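Local structure of conserved hypothetical exported protein (Bacteroides fragilis, 4JJA) at residues 10-15 with 198-203; 52-57 with 81-86; 108-113 with 209-214; 149-154 with 353-358; 257-262 with 308-313. The protein is of unknown function but probably acts, like its NamZ relatives, as an exo-beta-N-acetylmuramidase that trims peptidoglycan fragments. All coordinates share one frame; numbering follows the deposited sequence.

Contact 1: residues 10-15 with 198-203; sequences AEQTKA and TVIPCK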
# COMPACT_ATOMS: atom_id res chain seq x y z
N ALA A 10 -15.34 10.06 0.63
CA ALA A 10 -15.46 11.04 1.72
C ALA A 10 -16.11 12.34 1.26
O ALA A 10 -16.67 13.06 2.09
CB ALA A 10 -14.13 11.31 2.36
N GLU A 11 -16.07 12.67 -0.02
CA GLU A 11 -16.71 13.88 -0.55
C GLU A 11 -18.22 13.76 -0.61
O GLU A 11 -18.92 14.77 -0.70
CB GLU A 11 -16.22 14.13 -1.98
CG GLU A 11 -14.82 14.61 -2.08
CD GLU A 11 -14.40 14.81 -3.53
OE1 GLU A 11 -13.95 13.84 -4.16
OE2 GLU A 11 -14.54 15.96 -4.04
N GLN A 12 -18.73 12.54 -0.63
CA GLN A 12 -20.14 12.26 -0.86
C GLN A 12 -20.92 12.26 0.47
O GLN A 12 -21.50 11.26 0.89
CB GLN A 12 -20.30 10.91 -1.56
CG GLN A 12 -19.58 10.92 -2.90
CD GLN A 12 -19.56 9.52 -3.49
OE1 GLN A 12 -20.63 8.91 -3.71
NE2 GLN A 12 -18.37 9.04 -3.80
N THR A 13 -20.88 13.42 1.14
CA THR A 13 -21.44 13.50 2.48
C THR A 13 -22.92 13.15 2.51
O THR A 13 -23.39 12.58 3.49
CB THR A 13 -21.19 14.84 3.11
OG1 THR A 13 -21.84 15.84 2.34
CG2 THR A 13 -19.70 15.14 3.21
N LYS A 14 -23.68 13.43 1.47
CA LYS A 14 -25.10 13.06 1.52
C LYS A 14 -25.31 11.54 1.50
O LYS A 14 -26.33 11.02 2.00
CB LYS A 14 -25.90 13.83 0.44
CG LYS A 14 -25.95 15.34 0.70
CD LYS A 14 -26.43 16.16 -0.50
CE LYS A 14 -27.66 15.53 -1.15
NZ LYS A 14 -27.95 16.09 -2.54
N ALA A 15 -24.32 10.80 1.03
CA ALA A 15 -24.37 9.36 1.06
C ALA A 15 -24.12 8.72 2.41
O ALA A 15 -24.66 7.68 2.70
CB ALA A 15 -23.41 8.73 -0.00
N THR A 198 -19.84 -1.55 5.01
CA THR A 198 -20.47 -0.75 3.98
C THR A 198 -19.40 0.08 3.31
O THR A 198 -18.58 0.67 4.01
CB THR A 198 -21.51 0.18 4.59
OG1 THR A 198 -22.49 -0.59 5.28
CG2 THR A 198 -22.15 1.15 3.54
N VAL A 199 -19.36 0.05 1.99
CA VAL A 199 -18.44 0.87 1.21
C VAL A 199 -19.22 1.99 0.51
O VAL A 199 -20.23 1.72 -0.13
CB VAL A 199 -17.63 0.06 0.18
CG1 VAL A 199 -16.62 0.96 -0.50
CG2 VAL A 199 -17.01 -1.18 0.83
N ILE A 200 -18.73 3.23 0.63
CA ILE A 200 -19.18 4.34 -0.20
C ILE A 200 -18.18 4.41 -1.36
O ILE A 200 -17.04 4.82 -1.18
CB ILE A 200 -19.20 5.69 0.55
CG1 ILE A 200 -19.99 5.57 1.86
CG2 ILE A 200 -19.72 6.80 -0.38
CD1 ILE A 200 -21.47 5.12 1.71
N PRO A 201 -18.56 3.94 -2.55
CA PRO A 201 -17.62 3.88 -3.66
C PRO A 201 -17.30 5.24 -4.23
O PRO A 201 -18.11 6.16 -4.15
CB PRO A 201 -18.35 3.00 -4.71
CG PRO A 201 -19.36 2.23 -3.97
CD PRO A 201 -19.77 3.14 -2.84
N CYS A 202 -16.14 5.34 -4.84
CA CYS A 202 -15.84 6.52 -5.61
C CYS A 202 -16.79 6.63 -6.81
O CYS A 202 -17.24 5.61 -7.34
CB CYS A 202 -14.44 6.43 -6.21
SG CYS A 202 -13.10 6.27 -5.02
N LYS A 203 -17.01 7.86 -7.26
CA LYS A 203 -17.69 8.10 -8.54
C LYS A 203 -16.67 8.52 -9.57
O LYS A 203 -15.60 9.02 -9.22
CB LYS A 203 -18.74 9.18 -8.42
CG LYS A 203 -19.86 8.79 -7.45
CD LYS A 203 -20.93 9.89 -7.34
CE LYS A 203 -22.19 9.40 -6.67
NZ LYS A 203 -22.59 8.00 -7.01
O HOH W 1 -20.89 6.39 -4.08
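Gln12 reaches across to the loop that follows strand 197-200 and does most of the work here. From CB its chain leaves with CG beside the backbone N (chi1 -60°) and then runs extended, which carries the amide as far as Pro201 and Lys203. CD lies 4.0 Å from Lys203 CG and about as close to Ile200 CG2. At the tip, NE2 donates to Pro201 O at 2.9 Å, with 152° at the hydrogen; it comes in tilted 20° from the carbonyl plane. NE2 also bonds to Ile8 O, which helps to fix the rotation of the amide. The outer strand 197-200 of the six-stranded parallel sheet in the Rossmann-like N-terminal domain ends here, and Gln12, at the centre of an inverse gamma turn, sits just before helix 13-20. OE1 accepts from water 1 at 2.6 Å, and the same water donates to Pro201 O at 2.8 Å, giving that carbonyl a second donor. The Lys203 chain runs over one face of the amide, its CE 3.4 Å from Gln12 OE1. Three residues further on, Ala15 CB rests on Ile200 CG2 at 4.2 Å, while Ile200 also packs against Leu138 and Leu140 of strand 136-140.

Contact 2: residues 52-57 with 81-86; sequences VAIFSP and VPILSL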
# COMPACT_ATOMS: atom_id res chain seq x y z
N VAL A 52 -15.13 9.82 18.64
CA VAL A 52 -14.64 9.47 19.97
C VAL A 52 -13.23 8.93 19.95
O VAL A 52 -12.60 8.86 21.02
CB VAL A 52 -15.59 8.45 20.65
CG1 VAL A 52 -17.00 9.04 20.79
CG2 VAL A 52 -15.61 7.12 19.99
N ALA A 53 -12.72 8.54 18.78
CA ALA A 53 -11.39 8.00 18.70
C ALA A 53 -10.88 7.97 17.27
O ALA A 53 -11.63 7.85 16.35
CB ALA A 53 -11.35 6.57 19.25
N ILE A 54 -9.57 8.11 17.14
CA ILE A 54 -8.91 7.87 15.89
C ILE A 54 -7.79 6.83 16.00
O ILE A 54 -6.97 6.88 16.92
CB ILE A 54 -8.49 9.15 15.28
CG1 ILE A 54 -7.52 9.94 16.12
CG2 ILE A 54 -9.73 10.04 15.09
CD1 ILE A 54 -7.63 11.45 15.82
N PHE A 55 -7.79 5.86 15.09
CA PHE A 55 -6.76 4.86 14.97
C PHE A 55 -5.86 5.25 13.81
O PHE A 55 -6.35 5.57 12.73
CB PHE A 55 -7.41 3.53 14.65
CG PHE A 55 -8.24 2.94 15.77
CD1 PHE A 55 -7.62 2.25 16.79
CD2 PHE A 55 -9.63 2.99 15.75
CE1 PHE A 55 -8.37 1.71 17.82
CE2 PHE A 55 -10.38 2.45 16.77
CZ PHE A 55 -9.76 1.81 17.81
N SER A 56 -4.56 5.24 14.03
CA SER A 56 -3.64 5.60 12.96
C SER A 56 -2.61 4.51 12.77
O SER A 56 -2.18 3.92 13.75
CB SER A 56 -2.97 6.92 13.25
OG SER A 56 -2.00 7.19 12.23
N PRO A 57 -2.22 4.23 11.52
CA PRO A 57 -1.04 3.36 11.34
C PRO A 57 0.31 4.11 11.61
O PRO A 57 1.36 3.47 11.60
CB PRO A 57 -1.17 2.95 9.88
CG PRO A 57 -1.76 4.13 9.19
CD PRO A 57 -2.69 4.79 10.24
N VAL A 81 -9.80 14.55 20.58
CA VAL A 81 -10.13 13.15 20.34
C VAL A 81 -8.91 12.24 20.66
O VAL A 81 -7.84 12.53 20.20
CB VAL A 81 -10.58 13.01 18.88
CG1 VAL A 81 -10.85 11.57 18.54
CG2 VAL A 81 -11.81 13.89 18.63
N PRO A 82 -9.07 11.15 21.43
CA PRO A 82 -7.91 10.26 21.63
C PRO A 82 -7.37 9.64 20.32
O PRO A 82 -8.14 9.32 19.40
CB PRO A 82 -8.44 9.19 22.59
CG PRO A 82 -9.91 9.27 22.55
CD PRO A 82 -10.28 10.66 22.12
N ILE A 83 -6.04 9.50 20.25
CA ILE A 83 -5.32 8.99 19.08
C ILE A 83 -4.63 7.69 19.41
O ILE A 83 -3.78 7.66 20.32
CB ILE A 83 -4.21 9.93 18.64
CG1 ILE A 83 -4.74 11.28 18.20
CG2 ILE A 83 -3.38 9.32 17.51
CD1 ILE A 83 -3.64 12.22 17.81
N LEU A 84 -4.94 6.63 18.66
CA LEU A 84 -4.49 5.28 18.99
C LEU A 84 -3.62 4.69 17.85
O LEU A 84 -4.09 4.44 16.76
CB LEU A 84 -5.69 4.38 19.33
CG LEU A 84 -6.72 5.07 20.25
CD1 LEU A 84 -8.05 4.27 20.32
CD2 LEU A 84 -6.17 5.30 21.65
N SER A 85 -2.33 4.48 18.12
CA SER A 85 -1.43 3.87 17.13
C SER A 85 -1.70 2.37 16.99
O SER A 85 -2.09 1.72 17.96
CB SER A 85 0.03 4.09 17.52
OG SER A 85 0.34 5.48 17.50
N LEU A 86 -1.49 1.84 15.78
CA LEU A 86 -1.70 0.40 15.48
C LEU A 86 -0.41 -0.36 15.11
O LEU A 86 0.67 0.23 14.95
CB LEU A 86 -2.74 0.23 14.36
CG LEU A 86 -4.18 0.57 14.73
CD1 LEU A 86 -5.10 0.33 13.52
CD2 LEU A 86 -4.63 -0.26 15.92
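Ile54 holds CG1 between its backbone N and carbonyl carbon (chi1 61°), and Ile83 holds its own CG1 beside the backbone N (chi1 -62°); the two CG1 atoms meet at 3.7 Å, with the side chains crossing obliquely. The other branch of Ile54, CG2, turns to Val81 CG1 at 3.9 Å, the two side chains lying nearly at right angles. Through the sheet from these isoleucines, Phe55 and Leu84 share the opposite face: Leu84 CD1 lies 3.6 Å from Phe55 CE1, and Leu86 CD2 approaches Phe55 CD1, so both leucines gather at the CD1-CE1 side of the Phe55 ring. The backbones are paired in parallel register, Ile54 with Ile83, Phe55 with Leu84 and Ser56 with Ser85. Ile54 uses both its backbone groups, its N donating to Pro82 O at 2.9 Å and its O accepting from Leu84 N at 2.7 Å. Ser56 repeats the pattern two residues on, its N bonded to Leu84 O at 2.9 Å and its O to Leu86 N at 3.0 Å. Strand 83-85 is thereby added as an outermost strand of the six-stranded parallel sheet of the Rossmann-like N-terminal domain. On the far side of strand 50-56 lies strand 24-28; helix 40-46 packs against Ile54 and Val81 through Leu41, whereas Leu86 touches Leu126 of helix 119-132.

Contact 3: residues 108-113 with 209-214; sequences DIQDVG and TMYRLP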
# COMPACT_ATOMS: atom_id res chain seq x y z
N ASP A 108 -10.82 5.70 6.11
CA ASP A 108 -10.61 6.72 5.08
C ASP A 108 -9.13 7.00 4.97
O ASP A 108 -8.60 7.80 5.71
CB ASP A 108 -11.39 8.03 5.33
CG ASP A 108 -11.31 9.01 4.13
OD1 ASP A 108 -11.29 8.55 2.93
OD2 ASP A 108 -11.24 10.26 4.37
N ILE A 109 -8.47 6.34 4.02
CA ILE A 109 -7.03 6.40 3.98
C ILE A 109 -6.58 6.10 2.59
O ILE A 109 -7.20 5.27 1.91
CB ILE A 109 -6.39 5.43 5.03
CG1 ILE A 109 -4.92 5.77 5.31
CG2 ILE A 109 -6.61 3.94 4.68
CD1 ILE A 109 -4.38 5.04 6.53
N GLN A 110 -5.50 6.76 2.16
CA GLN A 110 -4.98 6.60 0.79
C GLN A 110 -3.88 5.54 0.75
O GLN A 110 -2.80 5.72 1.32
CB GLN A 110 -4.46 7.93 0.24
CG GLN A 110 -3.98 7.83 -1.19
CD GLN A 110 -5.10 7.44 -2.15
OE1 GLN A 110 -6.05 8.18 -2.33
NE2 GLN A 110 -4.99 6.26 -2.75
N ASP A 111 -4.15 4.46 -0.02
CA ASP A 111 -3.28 3.33 -0.23
C ASP A 111 -2.52 3.47 -1.56
O ASP A 111 -2.88 4.29 -2.41
CB ASP A 111 -4.19 2.05 -0.27
CG ASP A 111 -3.43 0.81 -0.43
OD1 ASP A 111 -2.43 0.64 0.28
OD2 ASP A 111 -3.81 -0.01 -1.32
N VAL A 112 -1.55 2.58 -1.83
CA VAL A 112 -0.83 2.57 -3.11
C VAL A 112 -0.93 1.27 -3.90
O VAL A 112 -0.38 1.17 -4.97
CB VAL A 112 0.64 3.00 -2.95
CG1 VAL A 112 0.73 4.42 -2.32
CG2 VAL A 112 1.40 2.03 -2.12
N GLY A 113 -1.63 0.28 -3.36
CA GLY A 113 -1.93 -0.94 -4.11
C GLY A 113 -0.93 -2.06 -4.17
O GLY A 113 -0.89 -2.80 -5.13
N THR A 209 -8.85 4.12 -14.58
CA THR A 209 -8.60 5.47 -14.21
C THR A 209 -7.22 5.56 -13.55
O THR A 209 -6.92 4.76 -12.67
CB THR A 209 -9.62 5.95 -13.19
OG1 THR A 209 -10.93 5.78 -13.72
CG2 THR A 209 -9.40 7.42 -12.75
N MSE A 210 -6.43 6.56 -13.90
CA MSE A 210 -5.11 6.81 -13.36
C MSE A 210 -5.15 7.97 -12.41
O MSE A 210 -4.74 9.09 -12.74
CB MSE A 210 -4.10 7.05 -14.49
CG MSE A 210 -4.12 5.94 -15.54
SE MSE A 210 -3.84 4.13 -14.88
CE MSE A 210 -2.06 4.36 -14.15
N TYR A 211 -5.68 7.73 -11.22
CA TYR A 211 -5.78 8.74 -10.20
C TYR A 211 -4.43 9.11 -9.67
O TYR A 211 -3.64 8.23 -9.35
CB TYR A 211 -6.67 8.27 -9.09
CG TYR A 211 -6.85 9.22 -7.93
CD1 TYR A 211 -7.72 10.30 -7.98
CD2 TYR A 211 -6.18 9.01 -6.72
CE1 TYR A 211 -7.91 11.10 -6.88
CE2 TYR A 211 -6.38 9.79 -5.63
CZ TYR A 211 -7.27 10.84 -5.70
OH TYR A 211 -7.44 11.61 -4.55
N ARG A 212 -4.20 10.41 -9.49
CA ARG A 212 -2.95 10.94 -8.95
C ARG A 212 -3.18 11.45 -7.54
O ARG A 212 -4.18 12.11 -7.28
CB ARG A 212 -2.44 12.06 -9.86
CG ARG A 212 -2.06 11.54 -11.20
CD ARG A 212 -1.48 12.54 -12.13
NE ARG A 212 -0.14 12.94 -11.90
CZ ARG A 212 0.92 12.36 -12.44
NH1 ARG A 212 0.83 11.29 -13.21
NH2 ARG A 212 2.09 12.88 -12.21
N LEU A 213 -2.30 11.09 -6.64
CA LEU A 213 -2.49 11.35 -5.23
C LEU A 213 -2.10 12.80 -4.93
O LEU A 213 -1.00 13.21 -5.23
CB LEU A 213 -1.59 10.43 -4.40
CG LEU A 213 -2.15 9.05 -4.16
CD1 LEU A 213 -2.61 8.25 -5.31
CD2 LEU A 213 -1.21 8.25 -3.31
N PRO A 214 -3.00 13.57 -4.31
CA PRO A 214 -2.65 14.95 -3.99
C PRO A 214 -1.65 15.09 -2.87
O PRO A 214 -0.93 16.10 -2.81
CB PRO A 214 -4.01 15.55 -3.60
CG PRO A 214 -4.84 14.35 -3.08
CD PRO A 214 -4.42 13.24 -3.98
O HOH W 2 -6.74 10.78 -1.93
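Gln110 meets Tyr211 and Leu213 where two loops of the Rossmann-like N-terminal domain come together: residues 108-113 lie at the C-terminal end of the parallel strand 104-107, and the second loop, residues 209-214, precedes helix 224-233. Asp108 opens the first loop with a salt bridge to Arg142, and Ile109 packs on Leu176 of helix 176-185. Gln110 then turns to the second loop. Its CG stands opposite the backbone N (chi1 -177°), and a bend at chi2 turns the amide toward the carbonyl of the following residue. There NE2 donates to Asp111 O at 2.9 Å, in the carbonyl plane on a lone pair and nearly straight at 169°, and it also bonds to Pro143 O. With two carbonyls gripping NE2, the amide is fixed in rotation and OE1 is left facing Tyr211. The aliphatic part of Gln110 lies against Leu213, CG to CD2 3.5 Å. Asp111 contributes mainly its carbonyl, and Val112 CG1 reaches Leu213 CD2 only loosely, at 4.4 Å; Leu213 in turn packs on Ile227 of helix 224-233. The other end of the Gln110 amide looks to Tyr211. These two side chains approach from opposite directions, with amide and ring planes 32° apart, and are joined through water 2, which donates to Gln110 OE1 at 2.7 Å and lies 2.8 Å from Tyr211 OH.

Contact 4: residues 149-154 with 353-358; sequences YVDGPI and RDVERF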
# COMPACT_ATOMS: atom_id res chain seq x y z
N TYR A 149 -3.95 -2.68 -12.94
CA TYR A 149 -3.43 -3.99 -13.30
C TYR A 149 -3.34 -4.86 -12.08
O TYR A 149 -3.48 -4.41 -10.96
CB TYR A 149 -2.10 -3.91 -14.04
CG TYR A 149 -0.88 -3.47 -13.27
CD1 TYR A 149 -0.78 -2.23 -12.68
CD2 TYR A 149 0.23 -4.33 -13.19
CE1 TYR A 149 0.44 -1.84 -12.03
CE2 TYR A 149 1.39 -3.95 -12.57
CZ TYR A 149 1.50 -2.70 -12.01
OH TYR A 149 2.70 -2.34 -11.45
N VAL A 150 -3.06 -6.14 -12.34
CA VAL A 150 -2.81 -7.18 -11.34
C VAL A 150 -1.49 -7.83 -11.77
O VAL A 150 -1.30 -8.12 -12.96
CB VAL A 150 -3.95 -8.20 -11.28
CG1 VAL A 150 -3.67 -9.30 -10.25
CG2 VAL A 150 -5.28 -7.48 -11.00
N ASP A 151 -0.56 -8.05 -10.83
CA ASP A 151 0.72 -8.62 -11.23
C ASP A 151 1.43 -9.25 -10.05
O ASP A 151 1.25 -8.89 -8.90
CB ASP A 151 1.61 -7.50 -11.84
CG ASP A 151 2.53 -7.97 -12.94
OD1 ASP A 151 2.53 -9.15 -13.27
OD2 ASP A 151 3.25 -7.06 -13.45
N GLY A 152 2.31 -10.18 -10.41
CA GLY A 152 3.17 -10.85 -9.46
C GLY A 152 2.57 -12.15 -8.94
O GLY A 152 1.39 -12.42 -9.10
N PRO A 153 3.42 -13.00 -8.33
CA PRO A 153 2.94 -14.22 -7.74
C PRO A 153 1.93 -13.97 -6.63
O PRO A 153 2.06 -12.99 -5.89
CB PRO A 153 4.21 -14.85 -7.14
CG PRO A 153 5.33 -14.10 -7.59
CD PRO A 153 4.84 -12.76 -8.05
N ILE A 154 0.98 -14.88 -6.47
CA ILE A 154 0.16 -14.90 -5.27
C ILE A 154 1.05 -15.31 -4.11
O ILE A 154 1.84 -16.24 -4.22
CB ILE A 154 -1.06 -15.85 -5.43
CG1 ILE A 154 -2.05 -15.31 -6.54
CG2 ILE A 154 -1.80 -16.04 -4.11
CD1 ILE A 154 -3.14 -16.29 -6.99
N ARG A 353 -0.41 -17.24 -14.89
CA ARG A 353 -1.56 -18.02 -14.50
C ARG A 353 -2.11 -17.61 -13.15
O ARG A 353 -3.33 -17.47 -13.01
CB ARG A 353 -1.23 -19.51 -14.49
CG ARG A 353 -1.01 -20.03 -15.91
CD ARG A 353 -2.30 -20.24 -16.64
NE ARG A 353 -3.00 -21.32 -16.00
CZ ARG A 353 -3.46 -22.39 -16.60
NH1 ARG A 353 -3.41 -22.48 -17.92
NH2 ARG A 353 -4.05 -23.30 -15.85
N ASP A 354 -1.23 -17.40 -12.19
CA ASP A 354 -1.64 -16.93 -10.83
C ASP A 354 -2.47 -15.64 -11.01
O ASP A 354 -3.51 -15.44 -10.37
CB ASP A 354 -0.44 -16.55 -9.90
CG ASP A 354 0.09 -17.66 -9.00
OD1 ASP A 354 -0.44 -18.81 -9.04
OD2 ASP A 354 1.10 -17.32 -8.23
N VAL A 355 -1.96 -14.72 -11.83
CA VAL A 355 -2.65 -13.46 -12.03
C VAL A 355 -4.03 -13.69 -12.68
O VAL A 355 -5.03 -13.08 -12.26
CB VAL A 355 -1.81 -12.51 -12.89
CG1 VAL A 355 -2.60 -11.32 -13.42
CG2 VAL A 355 -0.57 -12.00 -12.09
N GLU A 356 -4.08 -14.55 -13.71
CA GLU A 356 -5.36 -14.90 -14.38
C GLU A 356 -6.36 -15.37 -13.36
O GLU A 356 -7.49 -14.87 -13.29
CB GLU A 356 -5.14 -16.02 -15.42
CG GLU A 356 -4.38 -15.48 -16.64
CD GLU A 356 -4.00 -16.54 -17.69
OE1 GLU A 356 -4.25 -17.75 -17.54
OE2 GLU A 356 -3.37 -16.11 -18.67
N ARG A 357 -5.94 -16.33 -12.56
CA ARG A 357 -6.81 -16.91 -11.55
C ARG A 357 -7.24 -15.91 -10.51
O ARG A 357 -8.41 -15.92 -10.11
CB ARG A 357 -6.14 -18.08 -10.83
CG ARG A 357 -5.99 -19.38 -11.70
CD ARG A 357 -5.37 -20.58 -10.94
NE ARG A 357 -3.97 -20.47 -10.57
CZ ARG A 357 -2.93 -20.92 -11.28
NH1 ARG A 357 -3.15 -21.55 -12.43
NH2 ARG A 357 -1.69 -20.74 -10.84
N PHE A 358 -6.34 -15.03 -10.10
CA PHE A 358 -6.75 -14.02 -9.12
C PHE A 358 -7.77 -13.04 -9.69
O PHE A 358 -8.67 -12.61 -8.99
CB PHE A 358 -5.53 -13.27 -8.58
CG PHE A 358 -5.90 -12.39 -7.41
CD1 PHE A 358 -6.14 -12.95 -6.18
CD2 PHE A 358 -6.02 -11.02 -7.53
CE1 PHE A 358 -6.51 -12.13 -5.08
CE2 PHE A 358 -6.40 -10.22 -6.47
CZ PHE A 358 -6.62 -10.80 -5.24
O HOH W 3 1.98 -18.52 -5.81
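Asp354 OD2 is gripped by two donors: the backbone N of Ile154 at 3.0 Å and water 3 at 2.8 Å. The water also donates to Ile154 O, so the carboxylate holds Ile154 N directly and its O through the water. This joins helix 352-362, in the C-terminal NamZ family region, to a loop of the Rossmann-like N-terminal domain that follows strand 136-140. The Ile154 N-H arrives from above the carboxylate plane, 42° out of it. OD1 of Asp354 forms a salt bridge with Arg357 NH2 at 2.9 Å, one turn along the helix; this further partner limits how the carboxylate can turn and probably helps keep it ionised. Ile154 crosses Asp354, CG1 and CD1 against its CB, and ends with CD1 4.2 Å from Phe358 CB. On the other flank Val150 and Val355 slide past each other in opposite directions, CG1 to CG1 3.9 Å, and Val150 CG1 also touches Phe358 CD2. Asp151 points the other way, to Trp351 and Lys348, tying the loop to the region just before this helix. With CG1 of Val355 opposite its backbone N (chi1 166°) and facing Val150, CG2 is left beside that N, near Asp151 CA and 3.6 Å from Gly152 O, a buried carbonyl with no hydrogen-bonding partner in the model.

Contact 5: residues 257-262 with 308-313; sequences PNMTGY and IDAYHN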
# COMPACT_ATOMS: atom_id res chain seq x y z
N PRO A 257 27.42 1.02 -3.83
CA PRO A 257 28.84 1.42 -3.97
C PRO A 257 29.75 0.48 -4.75
O PRO A 257 30.78 0.92 -5.22
CB PRO A 257 29.32 1.54 -2.55
CG PRO A 257 28.20 1.25 -1.68
CD PRO A 257 26.98 0.96 -2.44
N ASN A 258 29.36 -0.79 -4.84
CA ASN A 258 30.15 -1.81 -5.49
C ASN A 258 29.75 -2.00 -6.96
O ASN A 258 30.47 -2.64 -7.70
CB ASN A 258 30.11 -3.14 -4.71
CG ASN A 258 30.84 -3.05 -3.36
OD1 ASN A 258 30.36 -2.36 -2.40
ND2 ASN A 258 32.01 -3.64 -3.28
N MSE A 259 28.61 -1.43 -7.39
CA MSE A 259 28.16 -1.58 -8.76
C MSE A 259 29.09 -0.82 -9.66
O MSE A 259 29.65 0.23 -9.30
CB MSE A 259 26.70 -1.12 -8.90
CG MSE A 259 25.74 -2.27 -8.54
SE MSE A 259 23.88 -1.81 -8.38
CE MSE A 259 23.58 -1.14 -10.10
N THR A 260 29.28 -1.36 -10.86
CA THR A 260 30.47 -0.99 -11.63
C THR A 260 30.06 -0.86 -13.09
O THR A 260 29.31 -1.67 -13.63
CB THR A 260 31.61 -2.10 -11.44
OG1 THR A 260 32.06 -2.17 -10.06
CG2 THR A 260 32.84 -1.89 -12.36
N GLY A 261 30.50 0.23 -13.72
CA GLY A 261 30.17 0.45 -15.12
C GLY A 261 28.97 1.31 -15.47
O GLY A 261 28.45 1.27 -16.60
N TYR A 262 28.55 2.11 -14.50
CA TYR A 262 27.33 2.90 -14.63
C TYR A 262 27.61 4.41 -14.80
O TYR A 262 28.56 4.91 -14.19
CB TYR A 262 26.48 2.68 -13.38
CG TYR A 262 25.89 1.32 -13.34
CD1 TYR A 262 24.69 1.02 -14.00
CD2 TYR A 262 26.57 0.28 -12.69
CE1 TYR A 262 24.15 -0.29 -13.96
CE2 TYR A 262 26.03 -0.99 -12.64
CZ TYR A 262 24.84 -1.28 -13.31
OH TYR A 262 24.34 -2.58 -13.27
N ILE A 308 17.58 -8.00 -11.84
CA ILE A 308 18.47 -8.91 -12.55
C ILE A 308 19.76 -8.21 -12.93
O ILE A 308 20.86 -8.76 -12.81
CB ILE A 308 17.71 -9.54 -13.74
CG1 ILE A 308 16.62 -10.47 -13.23
CG2 ILE A 308 18.69 -10.22 -14.76
CD1 ILE A 308 15.68 -11.01 -14.30
N ASP A 309 19.64 -6.96 -13.37
CA ASP A 309 20.81 -6.17 -13.69
C ASP A 309 21.75 -6.04 -12.50
O ASP A 309 22.96 -6.28 -12.62
CB ASP A 309 20.34 -4.79 -14.17
CG ASP A 309 21.47 -3.84 -14.51
OD1 ASP A 309 22.30 -4.26 -15.31
OD2 ASP A 309 21.44 -2.71 -14.07
N ALA A 310 21.20 -5.62 -11.37
CA ALA A 310 22.02 -5.46 -10.20
C ALA A 310 22.64 -6.76 -9.72
O ALA A 310 23.80 -6.80 -9.34
CB ALA A 310 21.22 -4.81 -9.08
N TYR A 311 21.87 -7.86 -9.76
CA TYR A 311 22.36 -9.15 -9.33
C TYR A 311 23.59 -9.55 -10.14
O TYR A 311 24.63 -9.91 -9.56
CB TYR A 311 21.27 -10.22 -9.50
CG TYR A 311 21.81 -11.63 -9.30
CD1 TYR A 311 22.03 -12.10 -8.05
CD2 TYR A 311 22.15 -12.42 -10.35
CE1 TYR A 311 22.59 -13.35 -7.82
CE2 TYR A 311 22.68 -13.66 -10.15
CZ TYR A 311 22.90 -14.14 -8.89
OH TYR A 311 23.47 -15.38 -8.66
N HIS A 312 23.50 -9.49 -11.44
CA HIS A 312 24.62 -9.90 -12.25
C HIS A 312 25.78 -8.94 -12.20
O HIS A 312 26.92 -9.34 -12.34
CB HIS A 312 24.19 -10.14 -13.71
CG HIS A 312 23.32 -11.34 -13.86
ND1 HIS A 312 23.75 -12.63 -13.63
CD2 HIS A 312 22.01 -11.44 -14.18
CE1 HIS A 312 22.74 -13.48 -13.79
NE2 HIS A 312 21.67 -12.78 -14.14
N ASN A 313 25.51 -7.65 -11.97
CA ASN A 313 26.60 -6.71 -11.90
C ASN A 313 27.41 -6.88 -10.63
O ASN A 313 28.64 -6.76 -10.64
CB ASN A 313 26.07 -5.27 -11.98
CG ASN A 313 27.19 -4.25 -12.09
OD1 ASN A 313 27.61 -3.70 -11.11
ND2 ASN A 313 27.78 -4.11 -13.27
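Asn313 pairs its side-chain amide with the backbone of Thr260, taking the N-H and giving one to the carbonyl of the same residue. OD1 accepts from Thr260 N at 2.9 Å, in the plane of the side-chain carbonyl and on a lone pair, while ND2 donates to Thr260 O, also at 2.9 Å, with 146° at the hydrogen. The two bonds hold the amide against rotation and fix the loop as it turns past the helix. Tyr262 makes the other polar link: its OH donates to Asp309 OD2 at 3.0 Å, from above the carboxylate plane. The tyrosine ring stands at a steep angle to both flat groups, 72° from the carboxylate and 71° from the amide, and Asn313 OD1 lies at its edge, 3.5 Å from CE2. Asp309 and Asn313, four residues apart, leave the same side of the helix and take the hydroxyl end of the ring between them. Met259, a selenomethionine, lays CB and CG beside Asn313 OD1 and brings SE to 4.1 Å from Ala310 CB. Further out, Thr260 OG1 bonds to Asn258 O at 2.9 Å, within the loop, and Asp309 OD2 is also hydrogen-bonded to Tyr254 OH. All this lies in the C-terminal NamZ family region. The loop joins strands 253-256 and 265-266 of the small antiparallel sheet; Tyr262 also leans on Val287 of strand 284-288, and helix 305-314, packed against helix 333-339 through Tyr311, flanks that sheet.

How the contacts relate
From the N terminus, contact 1 opens first and closes a loop of 182 residues, bringing the start of helix 13-20 to the last strand of the parallel sheet. Contact 2 is nested inside it and pairs two strands at the other edge of that sheet. Contact 3 opens within the same loop but closes after it, so the two cross; it touches contact 1 through Ala10 and Asp108, and contact 2 through Pro57 and Ile109. Contact 4 crosses both contact 1 and contact 3 and binds the N-terminal domain to helix 352-362. Contact 5 lies inside the loop of contact 4, joining a helix to the small antiparallel sheet, its centre about 48 Å from that of contact 1.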